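PDB 1W94: probable Brix domain-containing ribosomal biogenesis protein from Methanothermobacter thermautotrophicus, which probably binds ribosomal RNA and takes part in the biogenesis of the ribosome. Local coordinates for residues N106-E111 with D119-R124; S22-W27 with K83-A88; I61-E66 with G72-N77; S96-S101 with Y129-E134. All blocks are in the same frame, centred on the assembly; numbering follows the deposited sequence.

Interaction 1. Residues N106-E111 with D119-R124; sequences NLMGLE and DAWSIR
Both terminal methyls of L110 close on one atom of the W121 indole, CD1 of the pyrrole ring: CD2 lies 3.9 Å from W121 CD1, and CD1 of L110 lies 4.0 Å from the same W121 CD1. The two side chains cross at about a right angle. Each holds its CG opposite its own carbonyl carbon (chi1 -53° for L110, -63° for W121), and both leave their backbones toward the partner segment. This is the tighter half of the contact. Further along the indole, the selenomethionine M108 sends its terminal CE obliquely to the benzo ring, 4.3 Å from W121 CZ2, a looser apolar touch. M25 and I24 of helix 12-25 pack on the buried indole, whose NE1 makes a weak hydrogen bond to A91 O, and M133 of strand 131-136 lies against M108 and L110. The solvent side is quite different: N106 and G109 are exposed and stay away from strand 120-124. G109 takes a positive phi of 70°, readily adopted by glycine, in the Schellman motif that ends helix 102-108, and turns the chain so that L110 comes back toward the core. R71 donates to N106 O and L107 O in the last turn of the helix. The residues around this helix end pack on one face of the mixed sheet of the Imp4/Brix fold, in the layered helix-on-sheet manner of alpha/beta domains.

Interaction 2. Residues S22-W27 with K83-A88; sequences SRIMGW and KKPELA
W27 N donates to S22 O at 3.0 Å, the main bond of the Schellman motif that ends helix 12-25 just beyond I24, the residue that meets P85 and L87. A weak second bond, from G26 N to R23 O at 3.3 Å, completes the motif, and G26 is its C-prime residue, with the positive phi (67°) that glycine accepts easily. The motif closes the last turn, which presents I24 to the loop that joins strand 70-80 to strand 93-94. All contact between the two segments is apolar. L87 enters with one branch: its CD1 lies beside the stem of I24, 3.9 Å from I24 CA, and touches the side chain around CB, CG1 and CG2. The other end of I24 is used on P85. Neighbours continue the same surface: R20 of the helix and L135 of strand 131-136 touch P85, while W121 lies against I24 on the core side. A88 N is held by D119 OD1, which ties this part of the loop to the residue preceding strand 120-124. Because CG1 of the isoleucine sits opposite the carbonyl carbon (chi1 -76°) and the chain runs on extended from there, the delta methyl is carried forward to the proline ring, where I24 CD1 stands 4.2 Å from P85 CG.

Interaction 3. Residues I61-E66 with G72-N77; sequences ITFLDE and GYILFN
F76 places its ring carbon CG between the backbone N and the carbonyl carbon (chi1 77°), and this folds the ring over to I61 of the neighbouring strand. I61 answers with CG1 opposite its carbonyl carbon (chi1 -49°). The two side chains meet at a slant, I61 CG1 3.4 Å from F76 CE2, a close apolar contact, with the I61 delta methyl near the same two ring carbons, CE2 and CZ. With F76 replaced by an alanine, I61 CG1 and CD1 would probably be left without their aromatic partner and a gap would open beside F17, whose ring also meets that of F76. The strands run antiparallel at 169° and form a beta hairpin. I61 and I74 are a hydrogen-bonded pair: I61 N donates to I74 O at 2.9 Å, and I74 N returns to I61 O at 2.8 Å. I61 O also receives a CA-H...O contact from Y73. T62 faces Y73 as a non-hydrogen-bonded pair. F63 N to G72 O at 2.9 Å is the next bond of the ladder. G72 O lies at the edge of the F63 ring as well, while F63 CE1 meets I74 CD1 at 3.8 Å. On the face bearing I61, F63 and I74, helix 102-108 packs through L104, L107 and M108, and helix 12-25 brings F17 to F76. Within the sheet, strand 48-54 lies next to 57-64 and strand 145-154 next to 70-80.

Interaction 4. Residues S96-S101 with Y129-E134; sequences SCPPGS and YAWVME
A type II beta turn, P98 to S101, leads into helix 102-108 and packs against the six-membered ring of W131, at the start of strand 131-136. The serine supplies the face contact: S101 CB sits over the centre of the six-membered ring, 3.7 Å from its centroid and 9° off the normal, a CH-pi contact. The other turn residues add contacts to the same ring. P98 CG touches W131 CZ3 at 3.7 Å as the two side chains slide past each other in opposite directions. P99 O lies near the ring plane at its edge, 3.6 Å from W131 CH2. G100 has a positive phi (96°) and no CB, which lets its backbone lie close to W131 CZ2. The turn is braced from within, since P98 O accepts two bonds: one from S101 N at 2.9 Å and a second from S101 OG at 2.7 Å, the latter in the carbonyl plane on a lone pair. The OG bond fixes the rotation of the hydroxyl, while the S101 N bond holds the backbone of the turn, and with it CB, over the ring. A serine in place of W131 removes the ring, and P98 CG and S101 CB would probably be left without their partner and the turn less firmly seated. I123 and L104 also touch the indole. C97, bridged to C105 of the helix by a disulfide, secures the same loop, and a classic beta bulge, A130 and W131 facing I149, begins the strand that carries the indole.

From the N terminus, helix 12-25 supplies the first half of interaction 2, which closes a long loop when residues 83-88 return to it. Interaction 3 is nested inside that loop, a short hairpin closure between strands 57-64 and 70-80. Interaction 4 opens next at 96-101 and closes at 129-134, with interaction 1 nested within it. The contacts meet in space too: interaction 1 touches both interaction 2 and interaction 3, and R124 forms a salt bridge with E134 between interactions 1 and 4, whose strands are neighbours in the sheet. Together they tie helices 12-25 and 102-108 to the mixed sheet.

Interaction 1. Residues N106-E111 with D119-R124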
loop_
_atom_site.group_PDB
_atom_site.type_symbol
_atom_site.label_atom_id
_atom_site.label_comp_id
_atom_site.label_asym_id
_atom_site.label_seq_id
_atom_site.Cartn_x
_atom_site.Cartn_y
_atom_site.Cartn_z
ATOM N N ASN A 106 0.768 -8.588 -7.012
ATOM C CA ASN A 106 0.850 -9.774 -6.174
ATOM C C ASN A 106 1.058 -9.426 -4.706
ATOM O O ASN A 106 0.358 -9.964 -3.839
ATOM C CB ASN A 106 1.928 -10.737 -6.706
ATOM C CG ASN A 106 1.489 -11.444 -7.981
ATOM O OD1 ASN A 106 0.306 -11.779 -8.151
ATOM N ND2 ASN A 106 2.435 -11.691 -8.875
ATOM N N LEU A 107 1.964 -8.481 -4.428
ATOM C CA LEU A 107 2.250 -8.084 -3.051
ATOM C C LEU A 107 1.008 -7.496 -2.381
ATOM O O LEU A 107 0.652 -7.863 -1.273
ATOM C CB LEU A 107 3.379 -7.051 -3.016
ATOM C CG LEU A 107 4.767 -7.637 -3.321
ATOM C CD1 LEU A 107 5.779 -6.475 -3.407
ATOM C CD2 LEU A 107 5.157 -8.672 -2.272
HETATM N N MSE A 108 0.328 -6.606 -3.083
HETATM C CA MSE A 108 -0.788 -5.877 -2.499
HETATM C C MSE A 108 -2.113 -6.607 -2.595
HETATM O O MSE A 108 -3.126 -6.113 -2.072
HETATM C CB MSE A 108 -0.898 -4.505 -3.143
HETATM C CG MSE A 108 0.265 -3.643 -2.722
HETATM SE SE MSE A 108 0.216 -1.958 -3.532
HETATM C CE MSE A 108 -1.381 -1.097 -2.576
ATOM N N GLY A 109 -2.104 -7.753 -3.258
ATOM C CA GLY A 109 -3.289 -8.579 -3.397
ATOM C C GLY A 109 -4.326 -7.935 -4.306
ATOM O O GLY A 109 -5.509 -8.043 -4.044
ATOM N N LEU A 110 -3.897 -7.256 -5.365
ATOM C CA LEU A 110 -4.861 -6.602 -6.254
ATOM C C LEU A 110 -5.401 -7.589 -7.284
ATOM O O LEU A 110 -4.685 -8.472 -7.698
ATOM C CB LEU A 110 -4.211 -5.406 -6.943
ATOM C CG LEU A 110 -3.569 -4.437 -5.965
ATOM C CD1 LEU A 110 -2.963 -3.312 -6.760
ATOM C CD2 LEU A 110 -4.625 -3.886 -4.971
ATOM N N GLU A 111 -6.661 -7.465 -7.689
ATOM C CA GLU A 111 -7.169 -8.297 -8.790
ATOM C C GLU A 111 -7.441 -7.422 -9.984
ATOM O O GLU A 111 -7.974 -6.313 -9.850
ATOM C CB GLU A 111 -8.431 -9.071 -8.405
ATOM C CG GLU A 111 -9.373 -8.323 -7.435
ATOM N N ASP A 119 -12.984 2.953 -7.858
ATOM C CA ASP A 119 -12.484 2.320 -6.621
ATOM C C ASP A 119 -11.335 1.373 -6.946
ATOM O O ASP A 119 -11.272 0.245 -6.436
ATOM C CB ASP A 119 -13.622 1.563 -5.908
ATOM C CG ASP A 119 -14.844 2.442 -5.662
ATOM O OD1 ASP A 119 -14.687 3.468 -4.954
ATOM O OD2 ASP A 119 -15.948 2.116 -6.185
ATOM N N ALA A 120 -10.449 1.824 -7.830
ATOM C CA ALA A 120 -9.445 0.947 -8.458
ATOM C C ALA A 120 -8.087 1.622 -8.642
ATOM O O ALA A 120 -7.994 2.848 -8.637
ATOM C CB ALA A 120 -9.968 0.448 -9.807
ATOM N N TRP A 121 -7.033 0.822 -8.785
ATOM C CA TRP A 121 -5.717 1.359 -9.056
ATOM C C TRP A 121 -5.397 1.392 -10.545
ATOM O O TRP A 121 -5.822 0.533 -11.346
ATOM C CB TRP A 121 -4.623 0.587 -8.307
ATOM C CG TRP A 121 -4.735 0.659 -6.821
ATOM C CD1 TRP A 121 -5.416 -0.195 -6.021
ATOM C CD2 TRP A 121 -4.155 1.651 -5.954
ATOM N NE1 TRP A 121 -5.286 0.186 -4.701
ATOM C CE2 TRP A 121 -4.522 1.318 -4.640
ATOM C CE3 TRP A 121 -3.380 2.812 -6.169
ATOM C CZ2 TRP A 121 -4.130 2.083 -3.530
ATOM C CZ3 TRP A 121 -2.958 3.563 -5.041
ATOM C CH2 TRP A 121 -3.351 3.210 -3.770
ATOM N N SER A 122 -4.645 2.419 -10.912
ATOM C CA SER A 122 -4.090 2.536 -12.234
ATOM C C SER A 122 -2.573 2.467 -12.044
ATOM O O SER A 122 -2.038 3.188 -11.203
ATOM C CB SER A 122 -4.485 3.894 -12.780
ATOM O OG SER A 122 -4.213 3.994 -14.143
ATOM N N ILE A 123 -1.897 1.599 -12.790
ATOM C CA ILE A 123 -0.437 1.507 -12.797
ATOM C C ILE A 123 0.114 1.999 -14.104
ATOM O O ILE A 123 -0.330 1.569 -15.181
ATOM C CB ILE A 123 0.041 0.075 -12.603
ATOM C CG1 ILE A 123 -0.370 -0.415 -11.212
ATOM C CG2 ILE A 123 1.592 -0.020 -12.788
ATOM C CD1 ILE A 123 -0.242 -1.923 -11.012
ATOM N N ARG A 124 1.065 2.928 -14.045
ATOM C CA ARG A 124 1.675 3.389 -15.280
ATOM C C ARG A 124 3.155 3.712 -15.140
ATOM O O ARG A 124 3.653 3.840 -14.033
ATOM C CB ARG A 124 0.895 4.573 -15.862
ATOM C CG ARG A 124 1.395 5.942 -15.430
ATOM C CD ARG A 124 0.456 6.618 -14.478
ATOM N NE ARG A 124 0.744 8.051 -14.326
ATOM C CZ ARG A 124 0.042 8.875 -13.553
ATOM N NH1 ARG A 124 -1.006 8.419 -12.864
ATOM N NH2 ARG A 124 0.384 10.155 -13.471
#

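Interaction 2. Residues S22-W27 with K83-A88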
loop_
_atom_site.group_PDB
_atom_site.type_symbol
_atom_site.label_atom_id
_atom_site.label_comp_id
_atom_site.label_asym_id
_atom_site.label_seq_id
_atom_site.Cartn_x
_atom_site.Cartn_y
_atom_site.Cartn_z
ATOM N N SER A 22 -4.632 2.123 4.802
ATOM C CA SER A 22 -5.326 0.953 5.336
ATOM C C SER A 22 -6.853 1.086 5.167
ATOM O O SER A 22 -7.529 0.128 4.829
ATOM C CB SER A 22 -4.930 0.719 6.785
ATOM O OG SER A 22 -5.577 1.717 7.564
ATOM N N ARG A 23 -7.366 2.296 5.310
ATOM C CA ARG A 23 -8.744 2.588 4.995
ATOM C C ARG A 23 -9.035 2.325 3.531
ATOM O O ARG A 23 -10.037 1.713 3.226
ATOM C CB ARG A 23 -9.095 4.046 5.323
ATOM C CG ARG A 23 -9.534 4.263 6.731
ATOM C CD ARG A 23 -8.878 5.523 7.349
ATOM N NE ARG A 23 -9.756 6.694 7.403
ATOM C CZ ARG A 23 -10.819 6.797 8.207
ATOM N NH1 ARG A 23 -11.159 5.790 9.010
ATOM N NH2 ARG A 23 -11.569 7.902 8.195
ATOM N N ILE A 24 -8.167 2.805 2.639
ATOM C CA ILE A 24 -8.360 2.639 1.185
ATOM C C ILE A 24 -8.430 1.148 0.801
ATOM O O ILE A 24 -9.280 0.719 0.004
ATOM C CB ILE A 24 -7.205 3.320 0.421
ATOM C CG1 ILE A 24 -7.371 4.852 0.417
ATOM C CG2 ILE A 24 -7.091 2.783 -1.022
ATOM C CD1 ILE A 24 -6.049 5.565 0.040
HETATM N N MSE A 25 -7.501 0.376 1.355
HETATM C CA MSE A 25 -7.389 -1.073 1.138
HETATM C C MSE A 25 -8.411 -1.932 1.894
HETATM O O MSE A 25 -8.637 -3.081 1.511
HETATM C CB MSE A 25 -5.967 -1.524 1.533
HETATM C CG MSE A 25 -4.852 -0.958 0.644
HETATM SE SE MSE A 25 -5.173 -1.187 -1.336
HETATM C CE MSE A 25 -5.452 -3.208 -1.443
ATOM N N GLY A 26 -9.012 -1.393 2.954
ATOM C CA GLY A 26 -9.816 -2.201 3.903
ATOM C C GLY A 26 -8.937 -3.196 4.680
ATOM O O GLY A 26 -9.379 -4.264 5.046
ATOM N N TRP A 27 -7.679 -2.840 4.906
ATOM C CA TRP A 27 -6.780 -3.636 5.742
ATOM C C TRP A 27 -6.973 -3.191 7.201
ATOM O O TRP A 27 -7.246 -2.032 7.437
ATOM C CB TRP A 27 -5.336 -3.398 5.331
ATOM C CG TRP A 27 -4.970 -3.933 3.961
ATOM C CD1 TRP A 27 -5.626 -4.906 3.245
ATOM C CD2 TRP A 27 -3.825 -3.570 3.189
ATOM N NE1 TRP A 27 -4.969 -5.137 2.057
ATOM C CE2 TRP A 27 -3.861 -4.333 1.997
ATOM C CE3 TRP A 27 -2.780 -2.649 3.374
ATOM C CZ2 TRP A 27 -2.882 -4.226 1.008
ATOM C CZ3 TRP A 27 -1.803 -2.531 2.377
ATOM C CH2 TRP A 27 -1.862 -3.319 1.209
ATOM N N LYS A 83 -7.663 16.155 1.121
ATOM C CA LYS A 83 -9.039 15.673 1.011
ATOM C C LYS A 83 -9.067 14.150 0.994
ATOM O O LYS A 83 -8.290 13.526 0.287
ATOM C CB LYS A 83 -9.669 16.204 -0.270
ATOM C CG LYS A 83 -11.174 15.946 -0.416
ATOM N N LYS A 84 -9.978 13.584 1.783
ATOM C CA LYS A 84 -10.223 12.157 1.864
ATOM C C LYS A 84 -10.697 11.629 0.505
ATOM O O LYS A 84 -11.546 12.251 -0.148
ATOM C CB LYS A 84 -11.292 11.889 2.943
ATOM N N PRO A 85 -10.115 10.513 0.048
ATOM C CA PRO A 85 -10.597 9.918 -1.217
ATOM C C PRO A 85 -12.069 9.480 -1.117
ATOM O O PRO A 85 -12.484 8.952 -0.088
ATOM C CB PRO A 85 -9.704 8.687 -1.393
ATOM C CG PRO A 85 -8.525 8.918 -0.512
ATOM C CD PRO A 85 -8.986 9.767 0.629
ATOM N N GLU A 86 -12.831 9.666 -2.186
ATOM C CA GLU A 86 -14.213 9.189 -2.219
ATOM C C GLU A 86 -14.299 7.784 -2.795
ATOM O O GLU A 86 -14.196 7.597 -4.005
ATOM C CB GLU A 86 -15.071 10.134 -3.048
ATOM C CG GLU A 86 -16.533 9.767 -3.014
ATOM N N LEU A 87 -14.474 6.799 -1.924
ATOM C CA LEU A 87 -14.523 5.390 -2.323
ATOM C C LEU A 87 -15.829 4.709 -1.913
ATOM O O LEU A 87 -16.355 4.988 -0.854
ATOM C CB LEU A 87 -13.348 4.609 -1.721
ATOM C CG LEU A 87 -11.933 4.905 -2.210
ATOM C CD1 LEU A 87 -10.907 4.210 -1.326
ATOM C CD2 LEU A 87 -11.755 4.441 -3.653
ATOM N N ALA A 88 -16.313 3.800 -2.757
ATOM C CA ALA A 88 -17.527 3.027 -2.500
ATOM C C ALA A 88 -17.211 1.581 -2.105
ATOM O O ALA A 88 -18.114 0.797 -1.804
ATOM C CB ALA A 88 -18.458 3.054 -3.736
#

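Interaction 3. Residues I61-E66 with G72-N77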
loop_
_atom_site.group_PDB
_atom_site.type_symbol
_atom_site.label_atom_id
_atom_site.label_comp_id
_atom_site.label_asym_id
_atom_site.label_seq_id
_atom_site.Cartn_x
_atom_site.Cartn_y
_atom_site.Cartn_z
ATOM N N ILE A 61 7.272 -0.296 2.028
ATOM C CA ILE A 61 6.280 -1.229 2.556
ATOM C C ILE A 61 6.798 -2.644 2.408
ATOM O O ILE A 61 7.099 -3.089 1.308
ATOM C CB ILE A 61 4.911 -1.132 1.875
ATOM C CG1 ILE A 61 4.460 0.329 1.822
ATOM C CG2 ILE A 61 3.844 -1.999 2.649
ATOM C CD1 ILE A 61 3.052 0.524 1.170
ATOM N N THR A 62 6.917 -3.331 3.533
ATOM C CA THR A 62 7.371 -4.713 3.547
ATOM C C THR A 62 6.212 -5.659 3.761
ATOM O O THR A 62 5.411 -5.443 4.658
ATOM C CB THR A 62 8.431 -4.861 4.647
ATOM O OG1 THR A 62 9.540 -4.028 4.285
ATOM C CG2 THR A 62 8.877 -6.307 4.839
ATOM N N PHE A 63 6.116 -6.703 2.952
ATOM C CA PHE A 63 4.994 -7.621 3.080
ATOM C C PHE A 63 5.434 -8.962 3.666
ATOM O O PHE A 63 6.352 -9.593 3.157
ATOM C CB PHE A 63 4.296 -7.837 1.717
ATOM C CG PHE A 63 3.785 -6.574 1.107
ATOM C CD1 PHE A 63 4.638 -5.726 0.404
ATOM C CD2 PHE A 63 2.439 -6.234 1.229
ATOM C CE1 PHE A 63 4.159 -4.528 -0.158
ATOM C CE2 PHE A 63 1.943 -5.056 0.676
ATOM C CZ PHE A 63 2.791 -4.218 -0.028
ATOM N N LEU A 64 4.756 -9.388 4.723
ATOM C CA LEU A 64 5.029 -10.665 5.369
ATOM C C LEU A 64 3.873 -11.628 5.254
ATOM O O LEU A 64 2.719 -11.210 5.278
ATOM C CB LEU A 64 5.305 -10.479 6.866
ATOM C CG LEU A 64 6.528 -9.715 7.381
ATOM C CD1 LEU A 64 7.798 -9.912 6.546
ATOM C CD2 LEU A 64 6.196 -8.272 7.561
ATOM N N ASP A 65 4.187 -12.917 5.148
ATOM C CA ASP A 65 3.151 -13.926 5.220
ATOM C C ASP A 65 2.825 -14.185 6.691
ATOM O O ASP A 65 3.488 -13.641 7.585
ATOM C CB ASP A 65 3.503 -15.200 4.432
ATOM C CG ASP A 65 4.682 -15.977 5.014
ATOM O OD1 ASP A 65 5.423 -16.553 4.184
ATOM O OD2 ASP A 65 4.869 -16.063 6.260
ATOM N N GLU A 66 1.815 -15.007 6.944
ATOM C CA GLU A 66 1.350 -15.196 8.313
ATOM C C GLU A 66 2.414 -15.756 9.273
ATOM O O GLU A 66 2.346 -15.513 10.483
ATOM C CB GLU A 66 0.041 -15.999 8.362
ATOM C CG GLU A 66 0.127 -17.461 7.919
ATOM N N GLY A 72 8.044 -9.858 -0.015
ATOM C CA GLY A 72 8.597 -8.823 -0.865
ATOM C C GLY A 72 8.445 -7.434 -0.257
ATOM O O GLY A 72 8.005 -7.265 0.884
ATOM N N TYR A 73 8.863 -6.423 -1.002
ATOM C CA TYR A 73 8.790 -5.062 -0.481
ATOM C C TYR A 73 8.703 -4.074 -1.615
ATOM O O TYR A 73 9.062 -4.391 -2.759
ATOM C CB TYR A 73 9.974 -4.748 0.482
ATOM C CG TYR A 73 11.349 -4.791 -0.161
ATOM C CD1 TYR A 73 11.836 -3.677 -0.858
ATOM C CD2 TYR A 73 12.145 -5.927 -0.095
ATOM C CE1 TYR A 73 13.096 -3.689 -1.473
ATOM C CE2 TYR A 73 13.433 -5.952 -0.708
ATOM C CZ TYR A 73 13.891 -4.822 -1.410
ATOM O OH TYR A 73 15.156 -4.782 -2.020
ATOM N N ILE A 74 8.184 -2.891 -1.305
ATOM C CA ILE A 74 8.104 -1.802 -2.290
ATOM C C ILE A 74 8.834 -0.606 -1.683
ATOM O O ILE A 74 8.576 -0.253 -0.517
ATOM C CB ILE A 74 6.611 -1.386 -2.551
ATOM C CG1 ILE A 74 5.779 -2.531 -3.135
ATOM C CG2 ILE A 74 6.528 -0.174 -3.493
ATOM C CD1 ILE A 74 4.272 -2.219 -3.203
ATOM N N LEU A 75 9.713 0.024 -2.468
ATOM C CA LEU A 75 10.314 1.328 -2.095
ATOM C C LEU A 75 9.582 2.405 -2.857
ATOM O O LEU A 75 9.401 2.286 -4.074
ATOM C CB LEU A 75 11.807 1.398 -2.446
ATOM C CG LEU A 75 12.685 0.233 -2.007
ATOM C CD1 LEU A 75 14.113 0.410 -2.566
ATOM C CD2 LEU A 75 12.686 0.079 -0.459
ATOM N N PHE A 76 9.160 3.442 -2.135
ATOM C CA PHE A 76 8.265 4.463 -2.681
ATOM C C PHE A 76 8.323 5.803 -1.944
ATOM O O PHE A 76 8.862 5.898 -0.858
ATOM C CB PHE A 76 6.808 3.964 -2.667
ATOM C CG PHE A 76 6.166 4.017 -1.305
ATOM C CD1 PHE A 76 5.159 4.929 -1.030
ATOM C CD2 PHE A 76 6.606 3.162 -0.278
ATOM C CE1 PHE A 76 4.602 4.996 0.257
ATOM C CE2 PHE A 76 6.070 3.213 0.986
ATOM C CZ PHE A 76 5.053 4.138 1.269
ATOM N N ASN A 77 7.750 6.836 -2.561
ATOM C CA ASN A 77 7.400 8.071 -1.878
ATOM C C ASN A 77 5.887 8.241 -2.015
ATOM O O ASN A 77 5.335 7.996 -3.097
ATOM C CB ASN A 77 8.056 9.277 -2.550
ATOM C CG ASN A 77 9.543 9.208 -2.545
ATOM O OD1 ASN A 77 10.152 8.850 -1.537
ATOM N ND2 ASN A 77 10.158 9.577 -3.660
#

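Interaction 4. Residues S96-S101 with Y129-E134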
loop_
_atom_site.group_PDB
_atom_site.type_symbol
_atom_site.label_atom_id
_atom_site.label_comp_id
_atom_site.label_asym_id
_atom_site.label_seq_id
_atom_site.Cartn_x
_atom_site.Cartn_y
_atom_site.Cartn_z
ATOM N N SER A 96 -5.003 -2.906 -14.846
ATOM C CA SER A 96 -4.016 -3.666 -15.613
ATOM C C SER A 96 -2.692 -3.598 -14.871
ATOM O O SER A 96 -2.373 -2.555 -14.292
ATOM C CB SER A 96 -3.827 -3.060 -17.022
ATOM O OG SER A 96 -2.818 -3.740 -17.764
ATOM N N CYS A 97 -1.924 -4.692 -14.891
ATOM C CA CYS A 97 -0.520 -4.663 -14.465
ATOM C C CYS A 97 0.368 -4.928 -15.675
ATOM O O CYS A 97 0.656 -6.079 -15.992
ATOM C CB CYS A 97 -0.208 -5.644 -13.308
ATOM S SG CYS A 97 -1.561 -5.841 -12.095
ATOM N N PRO A 98 0.814 -3.856 -16.358
ATOM C CA PRO A 98 1.660 -4.029 -17.547
ATOM C C PRO A 98 2.941 -4.840 -17.239
ATOM O O PRO A 98 3.350 -4.938 -16.068
ATOM C CB PRO A 98 1.964 -2.587 -17.973
ATOM C CG PRO A 98 1.688 -1.754 -16.745
ATOM C CD PRO A 98 0.579 -2.433 -16.044
ATOM N N PRO A 99 3.549 -5.465 -18.262
ATOM C CA PRO A 99 4.719 -6.311 -18.011
ATOM C C PRO A 99 5.815 -5.597 -17.223
ATOM O O PRO A 99 6.121 -4.443 -17.483
ATOM C CB PRO A 99 5.190 -6.680 -19.428
ATOM C CG PRO A 99 3.949 -6.643 -20.232
ATOM C CD PRO A 99 3.199 -5.455 -19.694
ATOM N N GLY A 100 6.336 -6.275 -16.213
ATOM C CA GLY A 100 7.255 -5.669 -15.285
ATOM C C GLY A 100 6.636 -5.147 -14.009
ATOM O O GLY A 100 7.358 -4.831 -13.093
ATOM N N SER A 101 5.307 -5.043 -13.929
ATOM C CA SER A 101 4.678 -4.513 -12.714
ATOM C C SER A 101 3.894 -5.564 -11.930
ATOM O O SER A 101 3.329 -5.234 -10.912
ATOM C CB SER A 101 3.733 -3.342 -13.033
ATOM O OG SER A 101 2.602 -3.816 -13.749
ATOM N N TYR A 129 9.951 7.959 -11.800
ATOM C CA TYR A 129 9.716 6.768 -10.988
ATOM C C TYR A 129 9.624 5.556 -11.870
ATOM O O TYR A 129 9.281 5.673 -13.054
ATOM C CB TYR A 129 8.418 6.931 -10.165
ATOM C CG TYR A 129 8.569 7.979 -9.110
ATOM C CD1 TYR A 129 8.233 9.321 -9.369
ATOM C CD2 TYR A 129 9.150 7.663 -7.894
ATOM C CE1 TYR A 129 8.409 10.274 -8.422
ATOM C CE2 TYR A 129 9.356 8.598 -6.947
ATOM C CZ TYR A 129 8.976 9.910 -7.207
ATOM O OH TYR A 129 9.142 10.823 -6.229
ATOM N N ALA A 130 9.914 4.389 -11.303
ATOM C CA ALA A 130 9.709 3.119 -12.029
ATOM C C ALA A 130 8.229 2.934 -12.454
ATOM O O ALA A 130 7.923 2.587 -13.603
ATOM C CB ALA A 130 10.176 1.937 -11.170
ATOM N N TRP A 131 7.331 3.176 -11.503
ATOM C CA TRP A 131 5.891 3.080 -11.681
ATOM C C TRP A 131 5.206 4.138 -10.834
ATOM O O TRP A 131 5.704 4.515 -9.754
ATOM C CB TRP A 131 5.388 1.695 -11.217
ATOM C CG TRP A 131 6.064 0.556 -11.942
ATOM C CD1 TRP A 131 7.077 -0.233 -11.464
ATOM C CD2 TRP A 131 5.790 0.100 -13.273
ATOM N NE1 TRP A 131 7.448 -1.146 -12.427
ATOM C CE2 TRP A 131 6.675 -0.973 -13.540
ATOM C CE3 TRP A 131 4.872 0.478 -14.259
ATOM C CZ2 TRP A 131 6.675 -1.667 -14.761
ATOM C CZ3 TRP A 131 4.858 -0.223 -15.472
ATOM C CH2 TRP A 131 5.766 -1.288 -15.711
ATOM N N VAL A 132 4.059 4.615 -11.314
ATOM C CA VAL A 132 3.122 5.368 -10.478
ATOM C C VAL A 132 1.808 4.565 -10.348
ATOM O O VAL A 132 1.201 4.169 -11.377
ATOM C CB VAL A 132 2.862 6.797 -11.032
ATOM C CG1 VAL A 132 1.762 7.517 -10.224
ATOM C CG2 VAL A 132 4.174 7.636 -11.001
HETATM N N MSE A 133 1.400 4.327 -9.099
HETATM C CA MSE A 133 0.154 3.664 -8.792
HETATM C C MSE A 133 -0.775 4.738 -8.302
HETATM O O MSE A 133 -0.549 5.334 -7.250
HETATM C CB MSE A 133 0.302 2.620 -7.690
HETATM C CG MSE A 133 1.132 1.442 -8.070
HETATM SE SE MSE A 133 1.133 0.156 -6.617
HETATM C CE MSE A 133 -0.678 -0.431 -6.699
ATOM N N GLU A 134 -1.814 4.985 -9.076
ATOM C CA GLU A 134 -2.736 6.047 -8.773
ATOM C C GLU A 134 -4.125 5.491 -8.471
ATOM O O GLU A 134 -4.667 4.683 -9.222
ATOM C CB GLU A 134 -2.823 7.000 -9.939
ATOM C CG GLU A 134 -3.989 7.944 -9.840
ATOM C CD GLU A 134 -3.662 9.270 -10.444
ATOM O OE1 GLU A 134 -3.012 9.271 -11.512
ATOM O OE2 GLU A 134 -4.037 10.301 -9.840
#